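Local coordinates for FixK2 protein (PDB 4I2O) that probably acts as a DNA-binding transcription factor of the CRP/FNR superfamily and is seen here bound to DNA, at residues Gly78-Gly83 with Arg184-Asp189; Met158-Thr163 with Leu191-Glu196. The protein carries 1 engineered substitution. One frame throughout, in Å; residues are numbered along the deposited sequence.

Interactions 1 and 2 share the helix-turn-helix of the DNA-binding domain: 184-189 lies on its first helix, and 191-196 carries the turn and the start of the second, the recognition helix. Their centres lie about 10 Å apart. They meet where Gly188 O and Leu193 N stand 2.9 Å apart, probably hydrogen-bonded, and where Leu195 CB packs 3.5 Å from Arg184 O. Interaction 1 ties the motif to strand 80-86 of the cyclic nucleotide-binding domain; interaction 2 seats it on helix 157-172. Both reach DNA, interaction 1 through phosphates of chain C, interaction 2 through a phosphate and bases of chain D, and both touch the second subunit.

Interaction 1 (Gly78-Gly83 with Arg184-Asp189); sequences GRRQIG and RRDIGD. With nucleotides of chain C.
Arg80 is joined to Asp186 and Asp189 by a salt-bridge network where strand 80-83 meets helix 184-189 at 81°. Its NE and NH2 both grip one oxygen, Asp189 OD2, side-on, NE at 2.8 Å; the two donors come from the anti side, somewhat out of the plane of a carboxylate turned almost at right angles to the guanidinium. NH2 also reaches Asp186 OD1 at 2.8 Å, tilted from the guanidinium plane. With CG anti to the backbone N (chi1 176°) the chain is carried out to the helix, and a bend at chi3 (72°) turns the guanidinium edge to both acids. Cut back to an alanine here, the contact is likely to lose both donors that Arg80 gives Asp189 OD2 and the salt bridge to Asp186 OD1. Water 1 links Arg80 N to Asp189 OD1; water 2 links Arg80 NH1 to Asp186 OD1.

On the backbone, Ile82 N donates to Asp189 O at 2.9 Å. By packing, the Ile82 methyl CD1 lies over one face of the Arg80 guanidinium, 3.8 Å above its plane, and 3.9 Å from Asp186 CB.

At the N-terminal end of 184-189, Arg184 N binds OP2 of DA7 of chain C at 2.9 Å, while NE and NH2 hold the phosphate of DT8.

Arg70 of the same chain pairs with Asp186 OD2, and Arg154 of the second subunit with Asp189 OD1. Both acids are therefore probably ionised, a charged contact joining the cyclic nucleotide-binding domain to the DNA-binding helix.

Interaction 2 (Met158-Thr163 with Leu191-Glu196); sequences MERVAT and LGLTLE. With nucleotides of chain D.
A hydrogen bond from Arg160 to the turn, backed by leucine and valine packing, seats the turn of the helix-turn-helix on helix 157-172. Arg160 NH1 donates to Leu191 O at 2.9 Å with an N-H...O angle of 164°, the oxygen lying at the guanidinium edge and near its plane, while the N-H comes in tilted from the carbonyl plane. The side chain gets there by running extended from CG to NE (chi2 176°, chi3 -172°) alongside the turn. On the way its CD passes 4.0 Å from Leu193 CG, the two chains crossing obliquely. NE of the same guanidinium bonds Lys155 O, so a second backbone carbonyl helps to fix its rotation.

Val161 CG2 meets two leucines, 3.9 Å from Leu191 CD1 and 4.2 Å from Leu193 CD1. Gly192, with positive phi, makes the turn between them; a CB there would collide with Arg160 NH1.

Beyond the turn the chain goes to DNA. Thr194, the N-cap of the next helix, sets its backbone N and OG1 on one phosphate oxygen, OP2 of DA19 of chain D, with OG1 at 2.9 Å. Glu196 OE2 accepts from N4 of DC21 of chain D at 3.0 Å, a base contact.

The turn thus joins helices 184-191 and 195-207 and lies against helix 157-172; Leu151 of helix 128-154 touches Arg160 and Leu191, and Val161 packs on Ala201 and Leu202 of helix 195-207.

Interaction 1 (Gly78-Gly83 with Arg184-Asp189)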
ATOM      1  N   GLY A  78      -8.713 -10.759 -15.261  1.00 26.98           N
ATOM      2  CA  GLY A  78      -7.427 -11.423 -15.222  1.00 29.32           C
ATOM      3  C   GLY A  78      -6.268 -10.513 -14.898  1.00 25.40           C
ATOM      4  O   GLY A  78      -5.149 -10.978 -14.670  1.00 24.47           O
ATOM      5  N   ARG A  79      -6.492  -9.193 -14.875  1.00 18.92           N
ATOM      6  CA  ARG A  79      -5.397  -8.319 -14.481  1.00 17.04           C
ATOM      7  C   ARG A  79      -4.954  -8.604 -13.057  1.00 19.48           C
ATOM      8  O   ARG A  79      -5.786  -8.899 -12.211  1.00 22.40           O
ATOM      9  CB  ARG A  79      -5.896  -6.863 -14.560  1.00 17.21           C
ATOM     10  CG  ARG A  79      -5.921  -6.309 -16.032  1.00 17.77           C
ATOM     11  CD  ARG A  79      -6.545  -4.865 -15.870  1.00 20.53           C
ATOM     12  NE  ARG A  79      -8.003  -4.987 -15.742  1.00 20.07           N
ATOM     13  CZ  ARG A  79      -8.812  -3.953 -15.549  1.00 26.33           C
ATOM     14  NH1 ARG A  79      -8.293  -2.733 -15.435  1.00 21.66           N
ATOM     15  NH2 ARG A  79     -10.136  -4.127 -15.466  1.00 23.96           N
ATOM     16  N   ARG A  80      -3.654  -8.508 -12.776  1.00 20.46           N
ATOM     17  CA  ARG A  80      -3.134  -8.976 -11.488  1.00 17.06           C
ATOM     18  C   ARG A  80      -2.104  -7.978 -10.955  1.00 19.98           C
ATOM     19  O   ARG A  80      -1.255  -7.540 -11.728  1.00 19.60           O
ATOM     20  CB  ARG A  80      -2.394 -10.328 -11.701  1.00 14.91           C
ATOM     21  CG  ARG A  80      -1.754 -10.773 -10.398  1.00 15.03           C
ATOM     22  CD  ARG A  80      -1.116 -12.180 -10.655  1.00 17.64           C
ATOM     23  NE  ARG A  80       0.066 -12.004 -11.482  1.00 18.25           N
ATOM     24  CZ  ARG A  80       0.997 -12.950 -11.672  1.00 24.21           C
ATOM     25  NH1 ARG A  80       0.958 -14.072 -10.948  1.00 23.68           N
ATOM     26  NH2 ARG A  80       2.009 -12.715 -12.507  1.00 19.97           N
ATOM     27  N   GLN A  81      -2.228  -7.552  -9.693  1.00 15.82           N
ATOM     28  CA  GLN A  81      -1.238  -6.723  -9.038  1.00 14.75           C
ATOM     29  C   GLN A  81      -0.596  -7.628  -8.005  1.00 18.29           C
ATOM     30  O   GLN A  81      -1.291  -8.144  -7.086  1.00 20.38           O
ATOM     31  CB  GLN A  81      -1.889  -5.480  -8.351  1.00 14.34           C
ATOM     32  CG  GLN A  81      -0.838  -4.719  -7.544  1.00 19.11           C
ATOM     33  CD  GLN A  81       0.223  -4.097  -8.403  1.00 21.88           C
ATOM     34  OE1 GLN A  81      -0.087  -3.498  -9.467  1.00 22.99           O
ATOM     35  NE2 GLN A  81       1.490  -4.154  -7.929  1.00 18.77           N
ATOM     36  N   ILE A  82       0.715  -7.874  -8.160  1.00 15.66           N
ATOM     37  CA  ILE A  82       1.464  -8.512  -7.058  1.00 16.62           C
ATOM     38  C   ILE A  82       1.862  -7.444  -5.998  1.00 19.16           C
ATOM     39  O   ILE A  82       2.567  -6.426  -6.296  1.00 17.66           O
ATOM     40  CB  ILE A  82       2.701  -9.230  -7.659  1.00 15.59           C
ATOM     41  CG1 ILE A  82       2.214 -10.477  -8.391  1.00 19.17           C
ATOM     42  CG2 ILE A  82       3.617  -9.679  -6.484  1.00 15.37           C
ATOM     43  CD1 ILE A  82       3.342 -11.196  -9.216  1.00 18.06           C
ATOM     44  N   GLY A  83       1.451  -7.661  -4.738  1.00 21.64           N
ATOM     45  CA  GLY A  83       1.704  -6.726  -3.675  1.00 20.00           C
ATOM     46  C   GLY A  83       3.029  -6.967  -3.015  1.00 21.32           C
ATOM     47  O   GLY A  83       3.645  -6.022  -2.486  1.00 20.66           O
ATOM     48  N   ARG A 184       9.249 -12.777 -15.918  1.00 19.23           N
ATOM     49  CA  ARG A 184       9.115 -11.385 -16.303  1.00 15.99           C
ATOM     50  C   ARG A 184       7.664 -10.914 -16.102  1.00 15.40           C
ATOM     51  O   ARG A 184       7.374  -9.720 -15.812  1.00 19.04           O
ATOM     52  CB  ARG A 184       9.568 -11.232 -17.815  1.00 17.71           C
ATOM     53  CG  ARG A 184      11.108 -11.553 -18.055  1.00 21.56           C
ATOM     54  CD  ARG A 184      12.020 -10.533 -17.311  1.00 21.62           C
ATOM     55  NE  ARG A 184      13.411 -10.589 -17.830  1.00 20.02           N
ATOM     56  CZ  ARG A 184      14.471 -11.059 -17.161  1.00 20.53           C
ATOM     57  NH1 ARG A 184      14.373 -11.592 -15.913  1.00 20.98           N
ATOM     58  NH2 ARG A 184      15.652 -10.994 -17.762  1.00 23.14           N
ATOM     59  N   ARG A 185       6.720 -11.830 -16.278  1.00 19.02           N
ATOM     60  CA  ARG A 185       5.332 -11.450 -16.067  1.00 14.96           C
ATOM     61  C   ARG A 185       5.074 -11.180 -14.568  1.00 18.39           C
ATOM     62  O   ARG A 185       4.308 -10.235 -14.215  1.00 18.68           O
ATOM     63  CB  ARG A 185       4.433 -12.605 -16.531  1.00 19.46           C
ATOM     64  CG  ARG A 185       2.920 -12.300 -16.308  1.00 26.37           C
ATOM     65  CD  ARG A 185       2.051 -13.464 -16.850  1.00 29.45           C
ATOM     66  NE  ARG A 185       2.003 -13.368 -18.318  1.00 32.71           N
ATOM     67  CZ  ARG A 185       1.311 -12.398 -18.935  1.00 42.99           C
ATOM     68  NH1 ARG A 185       0.595 -11.489 -18.232  1.00 43.68           N
ATOM     69  NH2 ARG A 185       1.318 -12.315 -20.245  1.00 39.41           N
ATOM     70  N   ASP A 186       5.665 -11.982 -13.691  1.00 18.49           N
ATOM     71  CA  ASP A 186       5.485 -11.644 -12.264  1.00 16.09           C
ATOM     72  C   ASP A 186       6.149 -10.307 -11.978  1.00 18.32           C
ATOM     73  O   ASP A 186       5.621  -9.483 -11.193  1.00 18.81           O
ATOM     74  CB  ASP A 186       6.168 -12.697 -11.361  1.00 18.87           C
ATOM     75  CG  ASP A 186       5.356 -13.952 -11.173  1.00 20.33           C
ATOM     76  OD1 ASP A 186       4.325 -14.154 -11.819  1.00 21.62           O
ATOM     77  OD2 ASP A 186       5.814 -14.792 -10.361  1.00 24.73           O
ATOM     78  N   ILE A 187       7.343 -10.059 -12.538  1.00 16.23           N
ATOM     79  CA  ILE A 187       7.969  -8.746 -12.264  1.00 15.33           C
ATOM     80  C   ILE A 187       7.062  -7.618 -12.766  1.00 16.56           C
ATOM     81  O   ILE A 187       6.894  -6.620 -12.075  1.00 17.79           O
ATOM     82  CB  ILE A 187       9.368  -8.607 -12.871  1.00 16.59           C
ATOM     83  CG1 ILE A 187      10.288  -9.724 -12.260  1.00 17.47           C
ATOM     84  CG2 ILE A 187       9.980  -7.237 -12.605  1.00 18.15           C
ATOM     85  CD1 ILE A 187      11.641  -9.834 -13.031  1.00 22.58           C
ATOM     86  N   GLY A 188       6.574  -7.708 -14.005  1.00 17.08           N
ATOM     87  CA  GLY A 188       5.675  -6.646 -14.506  1.00 14.08           C
ATOM     88  C   GLY A 188       4.455  -6.518 -13.590  1.00 20.51           C
ATOM     89  O   GLY A 188       4.079  -5.390 -13.310  1.00 16.23           O
ATOM     90  N   ASP A 189       3.826  -7.622 -13.141  1.00 20.37           N
ATOM     91  CA  ASP A 189       2.645  -7.495 -12.244  1.00 19.66           C
ATOM     92  C   ASP A 189       2.953  -6.974 -10.859  1.00 16.02           C
ATOM     93  O   ASP A 189       2.062  -6.396 -10.224  1.00 17.34           O
ATOM     94  CB  ASP A 189       1.791  -8.815 -12.148  1.00 16.31           C
ATOM     95  CG  ASP A 189       1.140  -9.159 -13.452  1.00 16.84           C
ATOM     96  OD1 ASP A 189       0.923  -8.227 -14.270  1.00 19.12           O
ATOM     97  OD2 ASP A 189       0.719 -10.336 -13.634  1.00 18.00           O
TER
ATOM     98  P    DA C   7      10.977 -15.385 -18.071  1.00 27.86           P
ATOM     99  OP1  DA C   7      11.865 -15.397 -16.887  1.00 29.71           O
ATOM    100  OP2  DA C   7       9.631 -14.707 -18.014  1.00 26.38           O
ATOM    101  O5'  DA C   7      11.703 -14.745 -19.321  1.00 26.98           O
ATOM    102  C5'  DA C   7      13.063 -15.273 -19.734  1.00 28.61           C
ATOM    103  C4'  DA C   7      13.448 -14.500 -21.003  1.00 27.68           C
ATOM    104  O4'  DA C   7      12.640 -14.998 -22.097  1.00 29.37           O
ATOM    105  C3'  DA C   7      13.241 -13.000 -20.921  1.00 29.44           C
ATOM    106  O3'  DA C   7      14.610 -12.483 -21.024  1.00 24.92           O
ATOM    107  C2'  DA C   7      12.365 -12.639 -22.165  1.00 26.26           C
ATOM    108  C1'  DA C   7      12.519 -13.932 -23.013  1.00 27.71           C
ATOM    109  N9   DA C   7      11.295 -14.226 -23.759  1.00 37.40           N
ATOM    110  C8   DA C   7      10.035 -14.441 -23.262  1.00 34.55           C
ATOM    111  N7   DA C   7       9.117 -14.705 -24.179  1.00 44.83           N
ATOM    112  C5   DA C   7       9.844 -14.711 -25.382  1.00 40.96           C
ATOM    113  C6   DA C   7       9.451 -14.911 -26.705  1.00 47.36           C
ATOM    114  N6   DA C   7       8.165 -15.199 -26.972  1.00 47.36           N
ATOM    115  N1   DA C   7      10.420 -14.859 -27.698  1.00 54.08           N
ATOM    116  C2   DA C   7      11.676 -14.555 -27.269  1.00 53.25           C
ATOM    117  N3   DA C   7      12.134 -14.315 -25.998  1.00 32.32           N
ATOM    118  C4   DA C   7      11.173 -14.424 -25.131  1.00 35.62           C
ATOM    119  P    DT C   8      14.869 -10.859 -21.163  1.00 24.53           P
ATOM    120  OP1  DT C   8      16.327 -10.670 -20.741  1.00 27.87           O
ATOM    121  OP2  DT C   8      13.680 -10.157 -20.686  1.00 21.89           O
ATOM    122  O5'  DT C   8      14.894 -10.606 -22.803  1.00 27.03           O
ATOM    123  C5'  DT C   8      15.917 -11.334 -23.479  1.00 30.66           C
ATOM    124  C4'  DT C   8      15.727 -11.070 -24.961  1.00 34.53           C
ATOM    125  O4'  DT C   8      14.434 -11.544 -25.405  1.00 29.16           O
ATOM    126  C3'  DT C   8      15.732  -9.574 -25.341  1.00 29.64           C
ATOM    127  O3'  DT C   8      16.729  -9.509 -26.328  1.00 34.99           O
ATOM    128  C2'  DT C   8      14.389  -9.206 -25.961  1.00 29.71           C
ATOM    129  C1'  DT C   8      13.917 -10.578 -26.370  1.00 27.21           C
ATOM    130  N1   DT C   8      12.406 -10.804 -26.382  1.00 28.36           N
ATOM    131  C2   DT C   8      11.748 -11.196 -27.553  1.00 33.05           C
ATOM    132  O2   DT C   8      12.282 -11.306 -28.664  1.00 32.02           O
ATOM    133  N3   DT C   8      10.420 -11.461 -27.436  1.00 29.01           N
ATOM    134  C4   DT C   8       9.661 -11.350 -26.250  1.00 28.89           C
ATOM    135  O4   DT C   8       8.468 -11.665 -26.270  1.00 28.43           O
ATOM    136  C5   DT C   8      10.378 -10.929 -25.054  1.00 28.18           C
ATOM    137  C7   DT C   8       9.632 -10.777 -23.732  1.00 26.93           C
ATOM    138  C6   DT C   8      11.715 -10.690 -25.154  1.00 24.87           C
TER
HETATM  139  O   HOH W   1      -1.883  -8.241 -15.070  1.00 19.98           O
HETATM  140  O   HOH W   2       2.453 -16.271 -12.337  1.00 30.22           O

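Interaction 2 (Met158-Thr163 with Leu191-Glu196)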
ATOM      1  N   MET A 158      11.305   2.898 -16.166  1.00 18.26           N
ATOM      2  CA  MET A 158      12.707   2.641 -15.787  1.00 20.88           C
ATOM      3  C   MET A 158      12.979   2.823 -14.298  1.00 18.72           C
ATOM      4  O   MET A 158      13.684   2.013 -13.660  1.00 17.82           O
ATOM      5  CB  MET A 158      13.650   3.494 -16.600  1.00 18.74           C
ATOM      6  CG  MET A 158      15.174   3.270 -16.271  1.00 21.13           C
ATOM      7  SD  MET A 158      15.782   1.546 -16.534  1.00 24.57           S
ATOM      8  CE  MET A 158      15.960   1.682 -18.322  1.00 28.73           C
ATOM      9  N   GLU A 159      12.416   3.870 -13.713  1.00 16.04           N
ATOM     10  CA  GLU A 159      12.504   3.998 -12.236  1.00 16.44           C
ATOM     11  C   GLU A 159      11.958   2.836 -11.475  1.00 15.90           C
ATOM     12  O   GLU A 159      12.496   2.457 -10.387  1.00 17.53           O
ATOM     13  CB  GLU A 159      11.774   5.327 -11.822  1.00 15.47           C
ATOM     14  CG  GLU A 159      12.481   6.579 -12.285  1.00 16.61           C
ATOM     15  CD  GLU A 159      11.577   7.821 -12.141  1.00 18.04           C
ATOM     16  OE1 GLU A 159      10.317   7.647 -11.995  1.00 20.34           O
ATOM     17  OE2 GLU A 159      12.085   8.955 -12.341  1.00 21.34           O
ATOM     18  N   ARG A 160      10.850   2.257 -11.949  1.00 14.78           N
ATOM     19  CA  ARG A 160      10.280   1.091 -11.295  1.00 17.12           C
ATOM     20  C   ARG A 160      11.213  -0.083 -11.401  1.00 13.97           C
ATOM     21  O   ARG A 160      11.405  -0.816 -10.423  1.00 14.70           O
ATOM     22  CB  ARG A 160       8.934   0.681 -11.920  1.00 12.74           C
ATOM     23  CG  ARG A 160       7.847   1.802 -11.833  1.00 12.61           C
ATOM     24  CD  ARG A 160       6.584   1.388 -12.556  1.00 14.70           C
ATOM     25  NE  ARG A 160       5.711   2.620 -12.570  1.00 16.77           N
ATOM     26  CZ  ARG A 160       4.378   2.617 -12.574  1.00 15.73           C
ATOM     27  NH1 ARG A 160       3.684   1.480 -12.565  1.00 18.95           N
ATOM     28  NH2 ARG A 160       3.723   3.802 -12.586  1.00 15.51           N
ATOM     29  N   VAL A 161      11.761  -0.301 -12.575  1.00 15.08           N
ATOM     30  CA  VAL A 161      12.664  -1.455 -12.719  1.00 15.71           C
ATOM     31  C   VAL A 161      13.952  -1.310 -11.919  1.00 15.08           C
ATOM     32  O   VAL A 161      14.419  -2.269 -11.280  1.00 19.79           O
ATOM     33  CB  VAL A 161      12.981  -1.685 -14.238  1.00 15.30           C
ATOM     34  CG1 VAL A 161      14.107  -2.785 -14.421  1.00 16.98           C
ATOM     35  CG2 VAL A 161      11.676  -2.195 -14.936  1.00 16.23           C
ATOM     36  N   ALA A 162      14.503  -0.112 -11.880  1.00 19.85           N
ATOM     37  CA  ALA A 162      15.706   0.104 -11.097  1.00 20.34           C
ATOM     38  C   ALA A 162      15.372  -0.066  -9.613  1.00 20.46           C
ATOM     39  O   ALA A 162      16.168  -0.631  -8.865  1.00 20.92           O
ATOM     40  CB  ALA A 162      16.248   1.488 -11.360  1.00 20.70           C
ATOM     41  N   THR A 163      14.208   0.428  -9.186  1.00 16.42           N
ATOM     42  CA  THR A 163      13.818   0.213  -7.760  1.00 16.86           C
ATOM     43  C   THR A 163      13.783  -1.288  -7.465  1.00 19.99           C
ATOM     44  O   THR A 163      14.328  -1.744  -6.460  1.00 18.96           O
ATOM     45  CB  THR A 163      12.442   0.815  -7.453  1.00 18.48           C
ATOM     46  OG1 THR A 163      12.566   2.197  -7.690  1.00 21.00           O
ATOM     47  CG2 THR A 163      12.084   0.608  -5.932  1.00 18.82           C
ATOM     48  N   LEU A 191       5.239  -4.495 -10.647  1.00 17.54           N
ATOM     49  CA  LEU A 191       5.593  -3.099 -10.935  1.00 15.84           C
ATOM     50  C   LEU A 191       4.513  -2.335 -11.733  1.00 15.77           C
ATOM     51  O   LEU A 191       4.764  -1.202 -12.114  1.00 16.01           O
ATOM     52  CB  LEU A 191       6.915  -3.008 -11.786  1.00 15.34           C
ATOM     53  CG  LEU A 191       8.137  -3.674 -11.124  1.00 18.59           C
ATOM     54  CD1 LEU A 191       9.378  -3.563 -12.073  1.00 14.93           C
ATOM     55  CD2 LEU A 191       8.335  -2.938  -9.761  1.00 17.52           C
ATOM     56  N   GLY A 192       3.349  -2.929 -11.995  1.00 12.76           N
ATOM     57  CA  GLY A 192       2.294  -2.218 -12.739  1.00 13.04           C
ATOM     58  C   GLY A 192       2.682  -2.027 -14.190  1.00 18.99           C
ATOM     59  O   GLY A 192       2.265  -1.061 -14.832  1.00 17.15           O
ATOM     60  N   LEU A 193       3.490  -2.948 -14.727  1.00 14.58           N
ATOM     61  CA  LEU A 193       4.022  -2.858 -16.152  1.00 13.65           C
ATOM     62  C   LEU A 193       3.787  -4.177 -16.868  1.00 18.51           C
ATOM     63  O   LEU A 193       3.471  -5.167 -16.239  1.00 17.92           O
ATOM     64  CB  LEU A 193       5.577  -2.614 -16.150  1.00 14.26           C
ATOM     65  CG  LEU A 193       6.059  -1.325 -15.445  1.00 14.34           C
ATOM     66  CD1 LEU A 193       7.602  -1.339 -15.336  1.00 17.80           C
ATOM     67  CD2 LEU A 193       5.546  -0.100 -16.288  1.00 15.63           C
ATOM     68  N   THR A 194       3.954  -4.202 -18.201  1.00 15.32           N
ATOM     69  CA  THR A 194       3.959  -5.480 -18.967  1.00 16.31           C
ATOM     70  C   THR A 194       5.333  -6.078 -18.885  1.00 21.04           C
ATOM     71  O   THR A 194       6.350  -5.383 -18.641  1.00 18.23           O
ATOM     72  CB  THR A 194       3.612  -5.258 -20.495  1.00 16.60           C
ATOM     73  OG1 THR A 194       4.583  -4.358 -21.024  1.00 19.24           O
ATOM     74  CG2 THR A 194       2.219  -4.641 -20.663  1.00 18.21           C
ATOM     75  N   LEU A 195       5.377  -7.394 -19.062  1.00 17.27           N
ATOM     76  CA  LEU A 195       6.657  -8.090 -19.072  1.00 19.22           C
ATOM     77  C   LEU A 195       7.552  -7.590 -20.223  1.00 17.67           C
ATOM     78  O   LEU A 195       8.792  -7.552 -20.064  1.00 20.24           O
ATOM     79  CB  LEU A 195       6.360  -9.597 -19.173  1.00 16.77           C
ATOM     80  CG  LEU A 195       5.800 -10.177 -20.477  1.00 21.16           C
ATOM     81  CD1 LEU A 195       6.873 -10.552 -21.598  1.00 28.76           C
ATOM     82  CD2 LEU A 195       4.902 -11.409 -20.249  1.00 25.35           C
ATOM     83  N   GLU A 196       6.973  -7.138 -21.338  1.00 17.07           N
ATOM     84  CA  GLU A 196       7.774  -6.622 -22.452  1.00 21.51           C
ATOM     85  C   GLU A 196       8.486  -5.343 -22.017  1.00 20.35           C
ATOM     86  O   GLU A 196       9.649  -5.137 -22.315  1.00 21.42           O
ATOM     87  CB  GLU A 196       6.884  -6.272 -23.659  1.00 23.11           C
ATOM     88  CG  GLU A 196       6.310  -7.474 -24.364  1.00 23.90           C
ATOM     89  CD  GLU A 196       4.875  -7.772 -23.983  1.00 30.74           C
ATOM     90  OE1 GLU A 196       4.511  -7.610 -22.766  1.00 24.86           O
ATOM     91  OE2 GLU A 196       4.104  -8.117 -24.925  1.00 39.80           O
TER
ATOM     92  P    DA D  19       3.039  -0.898 -19.755  1.00 20.40           P
ATOM     93  OP1  DA D  19       2.295  -1.226 -18.495  1.00 16.04           O
ATOM     94  OP2  DA D  19       4.287  -1.655 -20.097  1.00 18.89           O
ATOM     95  O5'  DA D  19       1.971  -0.986 -20.917  1.00 20.86           O
ATOM     96  C5'  DA D  19       0.789  -0.196 -20.914  1.00 22.02           C
ATOM     97  C4'  DA D  19      -0.138  -0.727 -21.998  1.00 21.96           C
ATOM     98  O4'  DA D  19       0.366  -0.295 -23.309  1.00 20.77           O
ATOM     99  C3'  DA D  19      -0.265  -2.255 -22.130  1.00 23.78           C
ATOM    100  O3'  DA D  19      -1.713  -2.460 -22.340  1.00 23.62           O
ATOM    101  C2'  DA D  19       0.625  -2.657 -23.305  1.00 23.61           C
ATOM    102  C1'  DA D  19       0.664  -1.375 -24.159  1.00 18.52           C
ATOM    103  N9   DA D  19       1.982  -1.128 -24.720  1.00 22.35           N
ATOM    104  C8   DA D  19       3.207  -1.077 -24.116  1.00 21.67           C
ATOM    105  N7   DA D  19       4.238  -0.820 -24.926  1.00 22.11           N
ATOM    106  C5   DA D  19       3.626  -0.685 -26.158  1.00 26.08           C
ATOM    107  C6   DA D  19       4.167  -0.358 -27.409  1.00 25.04           C
ATOM    108  N6   DA D  19       5.488  -0.149 -27.614  1.00 25.62           N
ATOM    109  N1   DA D  19       3.305  -0.280 -28.463  1.00 30.94           N
ATOM    110  C2   DA D  19       1.993  -0.474 -28.211  1.00 25.33           C
ATOM    111  N3   DA D  19       1.354  -0.749 -27.075  1.00 26.95           N
ATOM    112  C4   DA D  19       2.244  -0.872 -26.056  1.00 20.31           C
ATOM    113  P    DT D  20      -2.329  -3.904 -22.552  1.00 28.60           P
ATOM    114  OP1  DT D  20      -3.788  -3.785 -22.228  1.00 30.50           O
ATOM    115  OP2  DT D  20      -1.419  -4.910 -21.902  1.00 30.37           O
ATOM    116  O5'  DT D  20      -2.131  -4.229 -24.133  1.00 27.61           O
ATOM    117  C5'  DT D  20      -2.876  -3.343 -25.073  1.00 26.20           C
ATOM    118  C4'  DT D  20      -2.414  -3.766 -26.470  1.00 26.55           C
ATOM    119  O4'  DT D  20      -1.017  -3.530 -26.537  1.00 27.19           O
ATOM    120  C3'  DT D  20      -2.535  -5.226 -26.791  1.00 28.27           C
ATOM    121  O3'  DT D  20      -3.407  -5.207 -27.922  1.00 38.11           O
ATOM    122  C2'  DT D  20      -1.160  -5.759 -27.230  1.00 29.32           C
ATOM    123  C1'  DT D  20      -0.480  -4.419 -27.501  1.00 26.78           C
ATOM    124  N1   DT D  20       0.990  -4.255 -27.372  1.00 26.49           N
ATOM    125  C2   DT D  20       1.735  -3.865 -28.484  1.00 28.11           C
ATOM    126  O2   DT D  20       1.263  -3.683 -29.587  1.00 32.88           O
ATOM    127  N3   DT D  20       3.061  -3.685 -28.266  1.00 24.85           N
ATOM    128  C4   DT D  20       3.679  -3.926 -27.062  1.00 24.47           C
ATOM    129  O4   DT D  20       4.855  -3.749 -26.868  1.00 20.87           O
ATOM    130  C5   DT D  20       2.884  -4.312 -25.953  1.00 21.79           C
ATOM    131  C7   DT D  20       3.632  -4.591 -24.651  1.00 26.36           C
ATOM    132  C6   DT D  20       1.590  -4.500 -26.158  1.00 26.18           C
ATOM    133  P    DC D  21      -3.995  -6.563 -28.516  1.00 47.45           P
ATOM    134  OP1  DC D  21      -5.317  -6.259 -29.090  1.00 45.42           O
ATOM    135  OP2  DC D  21      -3.710  -7.659 -27.534  1.00 50.41           O
ATOM    136  O5'  DC D  21      -3.012  -6.892 -29.762  1.00 49.43           O
ATOM    137  C5'  DC D  21      -2.889  -5.903 -30.786  1.00 50.85           C
ATOM    138  C4'  DC D  21      -1.816  -6.326 -31.766  1.00 53.27           C
ATOM    139  O4'  DC D  21      -0.501  -6.067 -31.216  1.00 50.06           O
ATOM    140  C3'  DC D  21      -1.835  -7.811 -32.121  1.00 57.52           C
ATOM    141  O3'  DC D  21      -1.656  -7.807 -33.540  1.00 64.65           O
ATOM    142  C2'  DC D  21      -0.641  -8.398 -31.359  1.00 55.61           C
ATOM    143  C1'  DC D  21       0.312  -7.219 -31.394  1.00 45.69           C
ATOM    144  N1   DC D  21       1.329  -7.224 -30.354  1.00 48.41           N
ATOM    145  C2   DC D  21       2.613  -6.855 -30.748  1.00 49.60           C
ATOM    146  O2   DC D  21       2.798  -6.543 -31.931  1.00 54.96           O
ATOM    147  N3   DC D  21       3.599  -6.827 -29.829  1.00 37.27           N
ATOM    148  C4   DC D  21       3.331  -7.162 -28.565  1.00 32.69           C
ATOM    149  N4   DC D  21       4.328  -7.082 -27.715  1.00 27.24           N
ATOM    150  C5   DC D  21       2.027  -7.539 -28.127  1.00 35.58           C
ATOM    151  C6   DC D  21       1.064  -7.575 -29.061  1.00 40.04           C
TER